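Local coordinates for protein NH(3)-dependent NAD(+) synthetase (Francisella tularensis subsp. holarctica LVS, PDB 3FIU) that belongs to the NAD synthase family and holds adenosine monophosphate, pyrophosphate and magnesium in adjoining pockets, at residues Thr142-Thr154 and Glu205-Leu217. Sequence-based numbering, arbitrary orientation.
Sequences TDNACEWYMGYFT and EMGVTYQEIDDFL. With MG (magnesium ion), chain E; AMP (adenosine monophosphate), chain G.
Cys146 fits as a knob into segment 205-217, among Tyr210, Ile213, Asp214 and Leu217, where the short helix 145-150 crosses helix 210-217 at 81°. Its CB meets the edge of the Tyr210 ring, 3.8 Å from CE2, and the sulfur lies beside the same edge. One helical turn further along, the bent chain of Met150 turns its methyl into a buried apolar cluster: CE is 3.7 Å from Val208 CG1, tip to tip, and also touches Met206 SD. That sulfur in turn lies in the plane of the Tyr152 ring, a Met-aromatic contact at the ring edge. The end formed by Tyr149, Phe216 and Leu217 is more open to solvent. Tyr149 reaches across to Phe216 because chi1 of -166° sets its CG opposite the backbone N; the rings meet obliquely, planes 58° apart, while Leu217 CD2 packs 3.8 Å from Tyr149 CG.

The packed side borders the ligand pocket. Asn144 and Glu147 form a capping box: OD1 of Asn144 accepts from Glu147 N, and OE2 of Glu147 from Asn144 N. This probably limits how the Glu147 carboxylate can turn; its OE1 binds magnesium at 2.2 Å alongside Asp41. A water links Tyr210 OH to Asn144 ND2, and Asp202 also binds that hydroxyl. Around the crossing, helix 224-235 covers Tyr149, Met150 and Phe216, helix 171-180 packs on Asn144 and Cys146, and strand 137-139 of the parallel sheet leads into segment 142-154.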
loop_
_atom_site.group_PDB
_atom_site.type_symbol
_atom_site.label_atom_id
_atom_site.label_comp_id
_atom_site.label_asym_id
_atom_site.label_seq_id
_atom_site.Cartn_x
_atom_site.Cartn_y
_atom_site.Cartn_z
ATOM N N THR A 142 -12.054 -5.593 -1.058
ATOM C CA THR A 142 -13.454 -5.731 -1.501
ATOM C C THR A 142 -13.703 -5.235 -2.929
ATOM O O THR A 142 -14.852 -5.225 -3.380
ATOM C CB THR A 142 -14.406 -4.971 -0.571
ATOM O OG1 THR A 142 -14.125 -3.581 -0.672
ATOM C CG2 THR A 142 -14.265 -5.445 0.903
ATOM N N ASP A 143 -12.644 -4.797 -3.613
ATOM C CA ASP A 143 -12.734 -4.280 -5.018
ATOM C C ASP A 143 -13.498 -5.263 -5.915
ATOM O O ASP A 143 -13.188 -6.463 -5.939
ATOM C CB ASP A 143 -11.343 -4.025 -5.600
ATOM C CG ASP A 143 -10.470 -3.173 -4.674
ATOM O OD1 ASP A 143 -10.301 -1.970 -4.955
ATOM O OD2 ASP A 143 -9.984 -3.697 -3.643
ATOM N N ASN A 144 -14.509 -4.752 -6.627
ATOM C CA ASN A 144 -15.231 -5.553 -7.612
ATOM C C ASN A 144 -14.679 -5.168 -9.005
ATOM O O ASN A 144 -13.824 -4.263 -9.095
ATOM C CB ASN A 144 -16.753 -5.335 -7.514
ATOM C CG ASN A 144 -17.152 -3.879 -7.704
ATOM O OD1 ASN A 144 -16.742 -3.243 -8.664
ATOM N ND2 ASN A 144 -17.945 -3.342 -6.770
ATOM N N ALA A 145 -15.132 -5.844 -10.071
ATOM C CA ALA A 145 -14.571 -5.576 -11.417
ATOM C C ALA A 145 -14.767 -4.138 -11.882
ATOM O O ALA A 145 -13.897 -3.601 -12.597
ATOM C CB ALA A 145 -15.090 -6.563 -12.463
ATOM N N CYS A 146 -15.877 -3.515 -11.470
ATOM C CA CYS A 146 -16.148 -2.100 -11.824
ATOM C C CYS A 146 -15.161 -1.124 -11.189
ATOM O O CYS A 146 -14.528 -0.308 -11.885
ATOM C CB CYS A 146 -17.565 -1.684 -11.457
ATOM S SG CYS A 146 -18.875 -2.725 -12.180
ATOM N N GLU A 147 -15.046 -1.186 -9.859
ATOM C CA GLU A 147 -14.061 -0.364 -9.147
ATOM C C GLU A 147 -12.655 -0.583 -9.682
ATOM O O GLU A 147 -11.925 0.388 -9.928
ATOM C CB GLU A 147 -14.117 -0.641 -7.648
ATOM C CG GLU A 147 -15.502 -0.493 -7.109
ATOM C CD GLU A 147 -15.648 -1.020 -5.676
ATOM O OE1 GLU A 147 -16.246 -0.290 -4.881
ATOM O OE2 GLU A 147 -15.145 -2.110 -5.343
ATOM N N TRP A 148 -12.286 -1.843 -9.877
ATOM C CA TRP A 148 -10.979 -2.164 -10.427
ATOM C C TRP A 148 -10.742 -1.464 -11.798
ATOM O O TRP A 148 -9.789 -0.670 -11.975
ATOM C CB TRP A 148 -10.768 -3.688 -10.498
ATOM C CG TRP A 148 -9.289 -4.020 -10.509
ATOM C CD1 TRP A 148 -8.563 -4.530 -11.550
ATOM C CD2 TRP A 148 -8.350 -3.795 -9.435
ATOM N NE1 TRP A 148 -7.235 -4.661 -11.181
ATOM C CE2 TRP A 148 -7.085 -4.224 -9.888
ATOM C CE3 TRP A 148 -8.469 -3.291 -8.126
ATOM C CZ2 TRP A 148 -5.942 -4.169 -9.089
ATOM C CZ3 TRP A 148 -7.313 -3.223 -7.320
ATOM C CH2 TRP A 148 -6.069 -3.658 -7.815
ATOM N N TYR A 149 -11.636 -1.718 -12.745
ATOM C CA TYR A 149 -11.518 -1.102 -14.070
ATOM C C TYR A 149 -11.510 0.425 -14.058
ATOM O O TYR A 149 -10.768 1.067 -14.828
ATOM C CB TYR A 149 -12.616 -1.615 -15.032
ATOM C CG TYR A 149 -12.299 -1.266 -16.473
ATOM C CD1 TYR A 149 -11.520 -2.115 -17.264
ATOM C CD2 TYR A 149 -12.742 -0.068 -17.029
ATOM C CE1 TYR A 149 -11.207 -1.771 -18.602
ATOM C CE2 TYR A 149 -12.448 0.275 -18.370
ATOM C CZ TYR A 149 -11.667 -0.573 -19.128
ATOM O OH TYR A 149 -11.374 -0.219 -20.436
ATOM N N MET A 150 -12.346 1.019 -13.216
ATOM C CA MET A 150 -12.458 2.466 -13.171
ATOM C C MET A 150 -11.315 3.080 -12.334
ATOM O O MET A 150 -11.180 4.304 -12.254
ATOM C CB MET A 150 -13.811 2.863 -12.601
ATOM C CG MET A 150 -15.010 2.345 -13.413
ATOM S SD MET A 150 -15.131 3.323 -14.935
ATOM C CE MET A 150 -15.906 4.812 -14.310
ATOM N N GLY A 151 -10.503 2.220 -11.721
ATOM C CA GLY A 151 -9.580 2.661 -10.667
ATOM C C GLY A 151 -10.268 3.488 -9.573
ATOM O O GLY A 151 -9.666 4.450 -9.053
ATOM N N TYR A 152 -11.515 3.133 -9.212
ATOM C CA TYR A 152 -12.230 3.851 -8.154
ATOM C C TYR A 152 -11.894 3.198 -6.806
ATOM O O TYR A 152 -12.727 2.490 -6.184
ATOM C CB TYR A 152 -13.764 3.909 -8.387
ATOM C CG TYR A 152 -14.466 4.994 -7.559
ATOM C CD1 TYR A 152 -15.759 5.418 -7.854
ATOM C CD2 TYR A 152 -13.820 5.601 -6.470
ATOM C CE1 TYR A 152 -16.398 6.416 -7.083
ATOM C CE2 TYR A 152 -14.445 6.586 -5.696
ATOM C CZ TYR A 152 -15.735 6.991 -6.003
ATOM O OH TYR A 152 -16.322 7.979 -5.220
ATOM N N PHE A 153 -10.649 3.414 -6.404
ATOM C CA PHE A 153 -10.108 2.938 -5.142
ATOM C C PHE A 153 -8.838 3.730 -4.867
ATOM O O PHE A 153 -8.264 4.342 -5.775
ATOM C CB PHE A 153 -9.834 1.421 -5.165
ATOM C CG PHE A 153 -8.818 0.983 -6.199
ATOM C CD1 PHE A 153 -7.437 1.048 -5.930
ATOM C CD2 PHE A 153 -9.236 0.466 -7.426
ATOM C CE1 PHE A 153 -6.488 0.615 -6.886
ATOM C CE2 PHE A 153 -8.307 0.038 -8.388
ATOM C CZ PHE A 153 -6.919 0.122 -8.113
ATOM N N THR A 154 -8.425 3.754 -3.600
ATOM C CA THR A 154 -7.209 4.461 -3.214
ATOM C C THR A 154 -6.024 3.521 -3.336
ATOM O O THR A 154 -6.031 2.404 -2.773
ATOM C CB THR A 154 -7.302 4.938 -1.729
ATOM O OG1 THR A 154 -8.434 5.803 -1.560
ATOM C CG2 THR A 154 -6.008 5.696 -1.328
ATOM N N GLU A 205 -20.478 10.444 -8.803
ATOM C CA GLU A 205 -19.065 10.768 -8.800
ATOM C C GLU A 205 -18.436 10.408 -10.134
ATOM O O GLU A 205 -17.703 11.205 -10.727
ATOM C CB GLU A 205 -18.371 10.016 -7.668
ATOM C CG GLU A 205 -17.198 10.752 -7.127
ATOM C CD GLU A 205 -17.591 11.877 -6.178
ATOM O OE1 GLU A 205 -16.966 11.958 -5.108
ATOM O OE2 GLU A 205 -18.507 12.674 -6.486
ATOM N N MET A 206 -18.733 9.205 -10.609
ATOM C CA MET A 206 -18.154 8.737 -11.858
ATOM C C MET A 206 -18.807 9.380 -13.091
ATOM O O MET A 206 -18.166 9.452 -14.134
ATOM C CB MET A 206 -18.239 7.222 -11.966
ATOM C CG MET A 206 -17.470 6.468 -10.876
ATOM S SD MET A 206 -17.698 4.708 -10.996
ATOM C CE MET A 206 -19.460 4.500 -10.809
ATOM N N GLY A 207 -20.059 9.838 -12.963
ATOM C CA GLY A 207 -20.847 10.337 -14.114
ATOM C C GLY A 207 -21.381 9.231 -15.025
ATOM O O GLY A 207 -21.745 9.464 -16.185
ATOM N N VAL A 208 -21.445 8.021 -14.491
ATOM C CA VAL A 208 -21.771 6.830 -15.274
ATOM C C VAL A 208 -22.326 5.811 -14.306
ATOM O O VAL A 208 -21.875 5.746 -13.161
ATOM C CB VAL A 208 -20.556 6.319 -16.102
ATOM C CG1 VAL A 208 -19.391 5.840 -15.215
ATOM C CG2 VAL A 208 -20.956 5.225 -17.052
ATOM N N THR A 209 -23.337 5.064 -14.731
ATOM C CA THR A 209 -24.022 4.145 -13.832
ATOM C C THR A 209 -23.289 2.816 -13.776
ATOM O O THR A 209 -22.514 2.465 -14.690
ATOM C CB THR A 209 -25.484 3.876 -14.274
ATOM O OG1 THR A 209 -25.475 3.163 -15.517
ATOM C CG2 THR A 209 -26.275 5.160 -14.412
ATOM N N TYR A 210 -23.509 2.065 -12.704
ATOM C CA TYR A 210 -22.939 0.724 -12.647
ATOM C C TYR A 210 -23.466 -0.163 -13.753
ATOM O O TYR A 210 -22.743 -1.033 -14.230
ATOM C CB TYR A 210 -23.117 0.054 -11.272
ATOM C CG TYR A 210 -22.088 0.557 -10.266
ATOM C CD1 TYR A 210 -22.451 1.465 -9.239
ATOM C CD2 TYR A 210 -20.737 0.158 -10.359
ATOM C CE1 TYR A 210 -21.477 1.946 -8.319
ATOM C CE2 TYR A 210 -19.785 0.620 -9.453
ATOM C CZ TYR A 210 -20.156 1.505 -8.440
ATOM O OH TYR A 210 -19.178 1.929 -7.552
ATOM N N GLN A 211 -24.714 0.042 -14.166
ATOM C CA GLN A 211 -25.263 -0.805 -15.232
ATOM C C GLN A 211 -24.488 -0.579 -16.533
ATOM O O GLN A 211 -24.161 -1.542 -17.242
ATOM C CB GLN A 211 -26.764 -0.587 -15.450
ATOM C CG GLN A 211 -27.409 -1.738 -16.268
ATOM C CD GLN A 211 -27.094 -3.123 -15.688
ATOM O OE1 GLN A 211 -27.366 -3.395 -14.511
ATOM N NE2 GLN A 211 -26.499 -3.998 -16.506
ATOM N N GLU A 212 -24.175 0.687 -16.803
ATOM C CA GLU A 212 -23.336 1.068 -17.947
ATOM C C GLU A 212 -21.941 0.476 -17.852
ATOM O O GLU A 212 -21.467 -0.126 -18.815
ATOM C CB GLU A 212 -23.294 2.587 -18.124
ATOM C CG GLU A 212 -24.575 3.126 -18.740
ATOM C CD GLU A 212 -24.739 4.629 -18.603
ATOM O OE1 GLU A 212 -24.415 5.198 -17.542
ATOM O OE2 GLU A 212 -25.213 5.251 -19.576
ATOM N N ILE A 213 -21.284 0.609 -16.692
ATOM C CA ILE A 213 -19.958 0.002 -16.559
ATOM C C ILE A 213 -20.040 -1.517 -16.739
ATOM O O ILE A 213 -19.206 -2.103 -17.431
ATOM C CB ILE A 213 -19.224 0.386 -15.217
ATOM C CG1 ILE A 213 -19.140 1.916 -15.029
ATOM C CG2 ILE A 213 -17.832 -0.274 -15.142
ATOM C CD1 ILE A 213 -18.900 2.328 -13.572
ATOM N N ASP A 214 -21.057 -2.156 -16.148
ATOM C CA ASP A 214 -21.180 -3.604 -16.210
ATOM C C ASP A 214 -21.383 -4.035 -17.684
ATOM O O ASP A 214 -20.779 -5.004 -18.147
ATOM C CB ASP A 214 -22.399 -4.112 -15.429
ATOM C CG ASP A 214 -22.173 -4.190 -13.906
ATOM O OD1 ASP A 214 -21.040 -3.953 -13.422
ATOM O OD2 ASP A 214 -23.156 -4.543 -13.199
ATOM N N ASP A 215 -22.296 -3.359 -18.370
ATOM C CA ASP A 215 -22.535 -3.655 -19.803
ATOM C C ASP A 215 -21.208 -3.521 -20.605
ATOM O O ASP A 215 -20.853 -4.410 -21.386
ATOM C CB ASP A 215 -23.585 -2.706 -20.340
ATOM C CG ASP A 215 -24.996 -3.054 -19.868
ATOM O OD1 ASP A 215 -25.910 -2.258 -20.160
ATOM O OD2 ASP A 215 -25.183 -4.096 -19.216
ATOM N N PHE A 216 -20.468 -2.441 -20.374
ATOM C CA PHE A 216 -19.170 -2.287 -21.045
ATOM C C PHE A 216 -18.261 -3.494 -20.774
ATOM O O PHE A 216 -17.750 -4.113 -21.701
ATOM C CB PHE A 216 -18.508 -0.961 -20.664
ATOM C CG PHE A 216 -17.099 -0.821 -21.185
ATOM C CD1 PHE A 216 -16.869 -0.466 -22.520
ATOM C CD2 PHE A 216 -16.012 -1.046 -20.351
ATOM C CE1 PHE A 216 -15.565 -0.332 -23.011
ATOM C CE2 PHE A 216 -14.713 -0.902 -20.823
ATOM C CZ PHE A 216 -14.493 -0.552 -22.164
ATOM N N LEU A 217 -18.118 -3.891 -19.510
ATOM C CA LEU A 217 -17.256 -5.012 -19.188
ATOM C C LEU A 217 -17.716 -6.282 -19.895
ATOM O O LEU A 217 -16.908 -7.146 -20.212
ATOM C CB LEU A 217 -17.160 -5.227 -17.657
ATOM C CG LEU A 217 -16.506 -4.096 -16.829
ATOM C CD1 LEU A 217 -16.654 -4.368 -15.312
ATOM C CD2 LEU A 217 -15.043 -3.848 -17.207
HETATM MG MG MG E . -16.902 -0.721 -2.827
HETATM P P AMP G . -15.866 2.098 -1.176
HETATM O O1P AMP G . -15.818 1.146 -2.356
HETATM O O2P AMP G . -14.873 3.262 -1.330
HETATM O O3P AMP G . -17.194 2.534 -0.665
HETATM O "O5'" AMP G . -15.167 1.306 0.062
HETATM C "C5'" AMP G . -13.991 0.510 -0.192
HETATM C "C4'" AMP G . -13.734 -0.356 1.029
HETATM O "O4'" AMP G . -13.149 0.403 2.095
HETATM C "C3'" AMP G . -15.003 -0.923 1.651
HETATM O "O3'" AMP G . -15.408 -2.064 0.907
HETATM C "C2'" AMP G . -14.527 -1.276 3.056
HETATM O "O2'" AMP G . -13.873 -2.564 3.083
HETATM C "C1'" AMP G . -13.522 -0.160 3.356
HETATM N N9 AMP G . -14.210 0.907 4.119
HETATM C C8 AMP G . -14.717 2.072 3.636
HETATM N N7 AMP G . -15.293 2.805 4.624
HETATM C C5 AMP G . -15.180 2.074 5.759
HETATM C C6 AMP G . -15.559 2.271 7.170
HETATM N N6 AMP G . -16.237 3.378 7.553
HETATM N N1 AMP G . -15.217 1.281 8.015
HETATM C C2 AMP G . -14.568 0.155 7.655
HETATM N N3 AMP G . -14.165 -0.095 6.378
HETATM C C4 AMP G . -14.452 0.838 5.427
HETATM O O HOH W 1 -15.028 -1.951 -2.726
HETATM O O HOH W 2 -18.525 -0.477 -6.414
#